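Local coordinates for manganese lipoxygenase (Gaeumannomyces graminis, PDB 5FX8), which oxidises linoleic and alpha-linolenic acids to 11S- and 13R-hydroperoxy fatty acids, using a catalytic manganese ion, at residues 188-192 and 193-197; 217-220 and 221-225. All coordinates share one frame; numbering follows the deposited sequence.

Overall arrangement
Interactions 1 and 2 come in series along the chain and lie on the same side of its centre, with their own centres 26 Å apart and their nearest atoms about 8 Å apart, so they do not touch. Between them the chain runs through helix 203-208 and strand 212-216, a member of the five-stranded antiparallel sheet. Interaction 1 starts helix 192-199 at the surface, beside strand 246-253 of that sheet. Interaction 2 is the short 3-10 turn that follows strand 212-216 and links the sheet to the helical part of the fold through helices 268-305 and 351-363. Both contacts are structural features away from the manganese site, although helix 268-305 also carries the metal ligands His290 and His294.

Interaction 1 (188-192 and 193-197); sequences FSVES and KVVKK
Val195 N donates to Glu191 O at 3.1 Å, with an N-H...O angle of 162°. This is the first i to i+4 bond of the helix, and it places Glu191 at the N-cap position. The amide of Val194 also approaches Glu191 O, but its 121° angle makes that bond weak. One residue on, Lys196 N bonds to Ser192 O at 2.8 Å, and Lys197 N to Lys193 O continues the i to i+4 series.

Two side-chain pairs flank these bonds. Val190 CB meets Val195 CG2 at 3.5 Å, the two branched side chains crossing at a slant. Val195 CG2 can do this because it stands beside its own backbone N, with CG1 anti to that N (chi1 -175°). On the neighbouring residue, Val194 CG2 lies 3.6 Å from Glu191 CB and 3.7 Å from Glu191 OE1, which places the aliphatic and carboxylate parts of Glu191 along the same methyl.

Further out, Val195 O accepts a hydrogen bond from Thr199 OG1, and Val194 meets the loop residues Thr263 and Leu265. The segment before the helix lies on the antiparallel sheet, through Val190 on Ala251 and Phe188 on strands 246-253 and 235-241; the Val190-Val195 contact joins the first helical turn to it.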
ATOM      1  N   PHE A 188      29.292 -17.942 -10.191  1.00 23.31           N
ATOM      2  CA  PHE A 188      29.271 -19.044 -11.128  1.00 24.45           C
ATOM      3  C   PHE A 188      30.066 -18.643 -12.356  1.00 23.19           C
ATOM      4  O   PHE A 188      30.387 -17.474 -12.557  1.00 25.53           O
ATOM      5  CB  PHE A 188      27.840 -19.444 -11.500  1.00 22.11           C
ATOM      6  CG  PHE A 188      27.016 -18.328 -12.058  1.00 21.98           C
ATOM      7  CD1 PHE A 188      27.099 -17.991 -13.392  1.00 22.00           C
ATOM      8  CD2 PHE A 188      26.123 -17.646 -11.254  1.00 20.63           C
ATOM      9  CE1 PHE A 188      26.332 -16.990 -13.901  1.00 19.90           C
ATOM     10  CE2 PHE A 188      25.346 -16.644 -11.763  1.00 17.97           C
ATOM     11  CZ  PHE A 188      25.448 -16.317 -13.085  1.00 16.80           C
ATOM     12  N   SER A 189      30.371 -19.625 -13.187  1.00 26.18           N
ATOM     13  CA  SER A 189      31.183 -19.418 -14.370  1.00 27.46           C
ATOM     14  C   SER A 189      30.312 -19.406 -15.613  1.00 26.74           C
ATOM     15  O   SER A 189      29.203 -19.935 -15.633  1.00 26.31           O
ATOM     16  CB  SER A 189      32.258 -20.496 -14.496  1.00 30.21           C
ATOM     17  OG  SER A 189      33.250 -20.091 -15.439  1.00 41.84           O
ATOM     18  N   VAL A 190      30.825 -18.767 -16.651  1.00 26.62           N
ATOM     19  CA  VAL A 190      30.183 -18.727 -17.951  1.00 26.83           C
ATOM     20  C   VAL A 190      31.247 -19.039 -18.990  1.00 29.99           C
ATOM     21  O   VAL A 190      32.426 -18.718 -18.806  1.00 38.16           O
ATOM     22  CB  VAL A 190      29.528 -17.371 -18.240  1.00 25.64           C
ATOM     23  CG1 VAL A 190      28.658 -17.477 -19.452  1.00 25.06           C
ATOM     24  CG2 VAL A 190      28.717 -16.898 -17.067  1.00 26.50           C
ATOM     25  N   GLU A 191      30.829 -19.688 -20.072  1.00 26.39           N
ATOM     26  CA  GLU A 191      31.744 -19.968 -21.164  1.00 32.26           C
ATOM     27  C   GLU A 191      32.317 -18.666 -21.680  1.00 28.91           C
ATOM     28  O   GLU A 191      31.575 -17.808 -22.169  1.00 27.67           O
ATOM     29  CB  GLU A 191      31.033 -20.713 -22.293  1.00 34.48           C
ATOM     30  CG  GLU A 191      30.735 -22.156 -21.998  1.00 37.46           C
ATOM     31  CD  GLU A 191      29.781 -22.757 -23.007  1.00 47.86           C
ATOM     32  OE1 GLU A 191      29.652 -22.199 -24.119  1.00 46.36           O
ATOM     33  OE2 GLU A 191      29.144 -23.779 -22.683  1.00 53.91           O
ATOM     34  N   SER A 192      33.639 -18.530 -21.576  1.00 23.14           N
ATOM     35  CA  SER A 192      34.272 -17.259 -21.877  1.00 23.35           C
ATOM     36  C   SER A 192      34.056 -16.816 -23.322  1.00 21.72           C
ATOM     37  O   SER A 192      34.159 -15.625 -23.604  1.00 23.92           O
ATOM     38  CB  SER A 192      35.757 -17.332 -21.531  1.00 21.61           C
ATOM     39  OG  SER A 192      36.421 -18.324 -22.262  1.00 22.23           O
ATOM     40  N   LYS A 193      33.719 -17.717 -24.238  1.00 23.32           N
ATOM     41  CA  LYS A 193      33.389 -17.272 -25.586  1.00 23.96           C
ATOM     42  C   LYS A 193      32.079 -16.512 -25.592  1.00 21.87           C
ATOM     43  O   LYS A 193      31.917 -15.527 -26.325  1.00 24.56           O
ATOM     44  CB  LYS A 193      33.291 -18.463 -26.531  1.00 29.21           C
ATOM     45  CG  LYS A 193      34.595 -18.991 -27.047  1.00 33.06           C
ATOM     46  CD  LYS A 193      34.349 -20.243 -27.891  1.00 48.87           C
ATOM     47  CE  LYS A 193      33.221 -20.030 -28.911  1.00 54.00           C
ATOM     48  NZ  LYS A 193      32.813 -21.268 -29.643  1.00 60.98           N
ATOM     49  N   VAL A 194      31.130 -16.979 -24.788  1.00 21.81           N
ATOM     50  CA  VAL A 194      29.868 -16.279 -24.629  1.00 20.84           C
ATOM     51  C   VAL A 194      30.104 -14.931 -23.972  1.00 20.43           C
ATOM     52  O   VAL A 194      29.610 -13.899 -24.439  1.00 24.03           O
ATOM     53  CB  VAL A 194      28.886 -17.140 -23.816  1.00 22.80           C
ATOM     54  CG1 VAL A 194      27.517 -16.598 -23.933  1.00 20.91           C
ATOM     55  CG2 VAL A 194      28.916 -18.551 -24.285  1.00 24.64           C
ATOM     56  N   VAL A 195      30.881 -14.921 -22.889  1.00 20.96           N
ATOM     57  CA  VAL A 195      31.179 -13.673 -22.192  1.00 21.22           C
ATOM     58  C   VAL A 195      31.874 -12.691 -23.122  1.00 19.45           C
ATOM     59  O   VAL A 195      31.584 -11.497 -23.105  1.00 20.52           O
ATOM     60  CB  VAL A 195      32.013 -13.946 -20.928  1.00 20.50           C
ATOM     61  CG1 VAL A 195      32.210 -12.680 -20.145  1.00 20.01           C
ATOM     62  CG2 VAL A 195      31.335 -14.967 -20.064  1.00 21.42           C
ATOM     63  N   LYS A 196      32.784 -13.170 -23.959  1.00 20.47           N
ATOM     64  CA  LYS A 196      33.497 -12.255 -24.840  1.00 21.16           C
ATOM     65  C   LYS A 196      32.574 -11.684 -25.904  1.00 21.02           C
ATOM     66  O   LYS A 196      32.609 -10.478 -26.178  1.00 18.37           O
ATOM     67  CB  LYS A 196      34.684 -12.960 -25.478  1.00 21.83           C
ATOM     68  CG  LYS A 196      35.439 -12.147 -26.500  1.00 18.82           C
ATOM     69  CD  LYS A 196      36.276 -11.091 -25.835  1.00 22.60           C
ATOM     70  CE  LYS A 196      37.320 -11.713 -24.965  1.00 20.94           C
ATOM     71  NZ  LYS A 196      38.171 -10.630 -24.453  1.00 31.56           N
ATOM     72  N   LYS A 197      31.726 -12.524 -26.509  1.00 22.01           N
ATOM     73  CA  LYS A 197      30.828 -11.975 -27.525  1.00 22.45           C
ATOM     74  C   LYS A 197      29.756 -11.070 -26.927  1.00 21.46           C
ATOM     75  O   LYS A 197      29.218 -10.224 -27.640  1.00 25.18           O
ATOM     76  CB  LYS A 197      30.172 -13.092 -28.345  1.00 22.92           C
ATOM     77  CG  LYS A 197      31.148 -13.886 -29.172  1.00 31.49           C
ATOM     78  CD  LYS A 197      30.515 -14.518 -30.392  1.00 33.95           C
ATOM     79  CE  LYS A 197      29.271 -15.264 -30.035  1.00 33.41           C
ATOM     80  NZ  LYS A 197      28.357 -15.317 -31.209  1.00 37.24           N
TER

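Interaction 2 (217-220 and 221-225); sequences HSYQ and KKYTP
Lys222 runs beside Tyr219, three residues earlier, the two side chains pointing the same way. Lys222 CB lies 3.3 Å from Tyr219 O, the carbonyl that accepts the amide of Lys222 itself. Lys222 CG stands over one face of the Tyr223 ring, 3.7 Å above the plane and offset toward the rim. Lys222 CD comes 3.6 Å from Tyr219 CE2, approaching that ring obliquely, and Lys222 CE continues past the phenol to 3.7 Å from Tyr219 OH. Lys222 NZ then donates to Tyr219 OH at 2.7 Å. The chain spans this length because it is extended beyond CG, with chi2, chi3 and chi4 all near 180°.

Tyr223 OH sits at the edge of the Tyr219 ring, 3.6 Å from Tyr219 CE2. Along the backbone, the amides of Lys221, Lys222 and Tyr223 bond to Ser218 O, Tyr219 O and Gln220 O. These successive i to i+3 bonds define the 3-10 turn.

Asp356 of helix 351-363 salt-bridges Lys222 NZ and hydrogen-bonds Tyr223 OH, while Gln220 OE1 pairs with Asn281. The ammonium thus has both a carboxylate and a phenol oxygen as partners, an environment that would be expected to favour its charged form.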
ATOM      1  N   HIS A 217      19.407 -15.055  -5.392  1.00 11.68           N
ATOM      2  CA  HIS A 217      18.225 -15.677  -4.809  1.00 12.31           C
ATOM      3  C   HIS A 217      18.387 -17.174  -4.597  1.00 13.80           C
ATOM      4  O   HIS A 217      17.391 -17.888  -4.539  1.00 15.88           O
ATOM      5  CB  HIS A 217      16.995 -15.426  -5.673  1.00 12.16           C
ATOM      6  CG  HIS A 217      16.591 -13.998  -5.721  1.00 11.25           C
ATOM      7  ND1 HIS A 217      16.668 -13.177  -4.627  1.00 11.49           N
ATOM      8  CD2 HIS A 217      16.158 -13.227  -6.741  1.00 11.39           C
ATOM      9  CE1 HIS A 217      16.277 -11.964  -4.962  1.00 12.16           C
ATOM     10  NE2 HIS A 217      15.967 -11.967  -6.241  1.00 11.93           N
ATOM     11  N   SER A 218      19.613 -17.665  -4.475  1.00 13.64           N
ATOM     12  CA  SER A 218      19.830 -19.097  -4.422  1.00 13.44           C
ATOM     13  C   SER A 218      19.358 -19.707  -3.111  1.00 14.16           C
ATOM     14  O   SER A 218      19.152 -20.914  -3.054  1.00 12.98           O
ATOM     15  CB  SER A 218      21.299 -19.387  -4.632  1.00 12.52           C
ATOM     16  OG  SER A 218      22.027 -18.790  -3.584  1.00 14.02           O
ATOM     17  N   TYR A 219      19.193 -18.909  -2.061  1.00 13.43           N
ATOM     18  CA  TYR A 219      18.654 -19.412  -0.806  1.00 12.89           C
ATOM     19  C   TYR A 219      17.266 -20.030  -0.975  1.00 13.60           C
ATOM     20  O   TYR A 219      16.863 -20.846  -0.146  1.00 13.50           O
ATOM     21  CB  TYR A 219      18.610 -18.277   0.229  1.00 14.58           C
ATOM     22  CG  TYR A 219      18.336 -18.726   1.641  1.00 17.31           C
ATOM     23  CD1 TYR A 219      19.368 -19.143   2.466  1.00 18.82           C
ATOM     24  CD2 TYR A 219      17.039 -18.732   2.160  1.00 18.17           C
ATOM     25  CE1 TYR A 219      19.135 -19.566   3.756  1.00 20.53           C
ATOM     26  CE2 TYR A 219      16.785 -19.163   3.457  1.00 17.61           C
ATOM     27  CZ  TYR A 219      17.842 -19.583   4.255  1.00 26.48           C
ATOM     28  OH  TYR A 219      17.616 -20.016   5.556  1.00 26.69           O
ATOM     29  N   GLN A 220      16.520 -19.655  -2.010  1.00 12.51           N
ATOM     30  CA  GLN A 220      15.205 -20.244  -2.206  1.00 14.11           C
ATOM     31  C   GLN A 220      15.276 -21.688  -2.705  1.00 14.25           C
ATOM     32  O   GLN A 220      14.250 -22.329  -2.895  1.00 14.18           O
ATOM     33  CB  GLN A 220      14.381 -19.388  -3.168  1.00 13.31           C
ATOM     34  CG  GLN A 220      14.171 -17.980  -2.694  1.00 11.37           C
ATOM     35  CD  GLN A 220      13.482 -17.085  -3.705  1.00 12.08           C
ATOM     36  OE1 GLN A 220      12.642 -17.518  -4.498  1.00 14.91           O
ATOM     37  NE2 GLN A 220      13.862 -15.821  -3.695  1.00 15.14           N
ATOM     38  N   LYS A 221      16.474 -22.197  -2.932  1.00 14.45           N
ATOM     39  CA  LYS A 221      16.664 -23.607  -3.208  1.00 13.19           C
ATOM     40  C   LYS A 221      16.150 -24.466  -2.055  1.00 15.38           C
ATOM     41  O   LYS A 221      15.667 -25.583  -2.276  1.00 18.34           O
ATOM     42  CB  LYS A 221      18.145 -23.805  -3.475  1.00 13.48           C
ATOM     43  CG  LYS A 221      18.613 -25.137  -3.797  1.00 22.89           C
ATOM     44  CD  LYS A 221      20.122 -25.109  -3.885  1.00 19.30           C
ATOM     45  CE  LYS A 221      20.697 -24.421  -2.663  1.00 20.46           C
ATOM     46  NZ  LYS A 221      22.168 -24.561  -2.567  1.00 25.56           N
ATOM     47  N   LYS A 222      16.198 -23.931  -0.830  1.00 15.40           N
ATOM     48  CA  LYS A 222      15.760 -24.557   0.415  1.00 14.41           C
ATOM     49  C   LYS A 222      14.255 -24.843   0.483  1.00 13.25           C
ATOM     50  O   LYS A 222      13.832 -25.642   1.322  1.00 15.97           O
ATOM     51  CB  LYS A 222      16.202 -23.646   1.567  1.00 14.16           C
ATOM     52  CG  LYS A 222      15.370 -23.643   2.799  1.00 14.40           C
ATOM     53  CD  LYS A 222      15.865 -22.613   3.774  1.00 17.60           C
ATOM     54  CE  LYS A 222      15.156 -22.750   5.107  1.00 16.79           C
ATOM     55  NZ  LYS A 222      15.765 -21.880   6.144  1.00 23.95           N
ATOM     56  N   TYR A 223      13.449 -24.272  -0.398  1.00 13.54           N
ATOM     57  CA  TYR A 223      12.002 -24.400  -0.368  1.00 11.24           C
ATOM     58  C   TYR A 223      11.503 -25.277  -1.513  1.00 13.72           C
ATOM     59  O   TYR A 223      12.117 -25.353  -2.581  1.00 13.88           O
ATOM     60  CB  TYR A 223      11.344 -23.019  -0.449  1.00 13.62           C
ATOM     61  CG  TYR A 223      11.823 -22.064   0.622  1.00 12.77           C
ATOM     62  CD1 TYR A 223      11.790 -22.428   1.957  1.00 11.59           C
ATOM     63  CD2 TYR A 223      12.352 -20.833   0.294  1.00 12.29           C
ATOM     64  CE1 TYR A 223      12.238 -21.596   2.909  1.00 13.97           C
ATOM     65  CE2 TYR A 223      12.808 -19.980   1.262  1.00 13.47           C
ATOM     66  CZ  TYR A 223      12.743 -20.362   2.570  1.00 14.61           C
ATOM     67  OH  TYR A 223      13.199 -19.538   3.575  1.00 20.84           O
ATOM     68  N   THR A 224      10.360 -25.924  -1.281  1.00 13.86           N
ATOM     69  CA  THR A 224       9.705 -26.795  -2.226  1.00 12.13           C
ATOM     70  C   THR A 224       8.421 -26.159  -2.712  1.00 13.76           C
ATOM     71  O   THR A 224       7.565 -25.814  -1.893  1.00 14.61           O
ATOM     72  CB  THR A 224       9.382 -28.135  -1.577  1.00 12.08           C
ATOM     73  OG1 THR A 224      10.556 -28.649  -0.941  1.00 17.22           O
ATOM     74  CG2 THR A 224       8.857 -29.117  -2.600  1.00 10.04           C
ATOM     75  N   PRO A 225       8.219 -26.035  -4.014  1.00 12.51           N
ATOM     76  CA  PRO A 225       6.994 -25.418  -4.509  1.00 11.98           C
ATOM     77  C   PRO A 225       5.759 -26.234  -4.171  1.00 15.56           C
ATOM     78  O   PRO A 225       5.815 -27.441  -3.934  1.00 19.38           O
ATOM     79  CB  PRO A 225       7.219 -25.370  -6.017  1.00 13.20           C
ATOM     80  CG  PRO A 225       8.646 -25.444  -6.175  1.00 14.79           C
ATOM     81  CD  PRO A 225       9.134 -26.344  -5.113  1.00 13.93           C
TER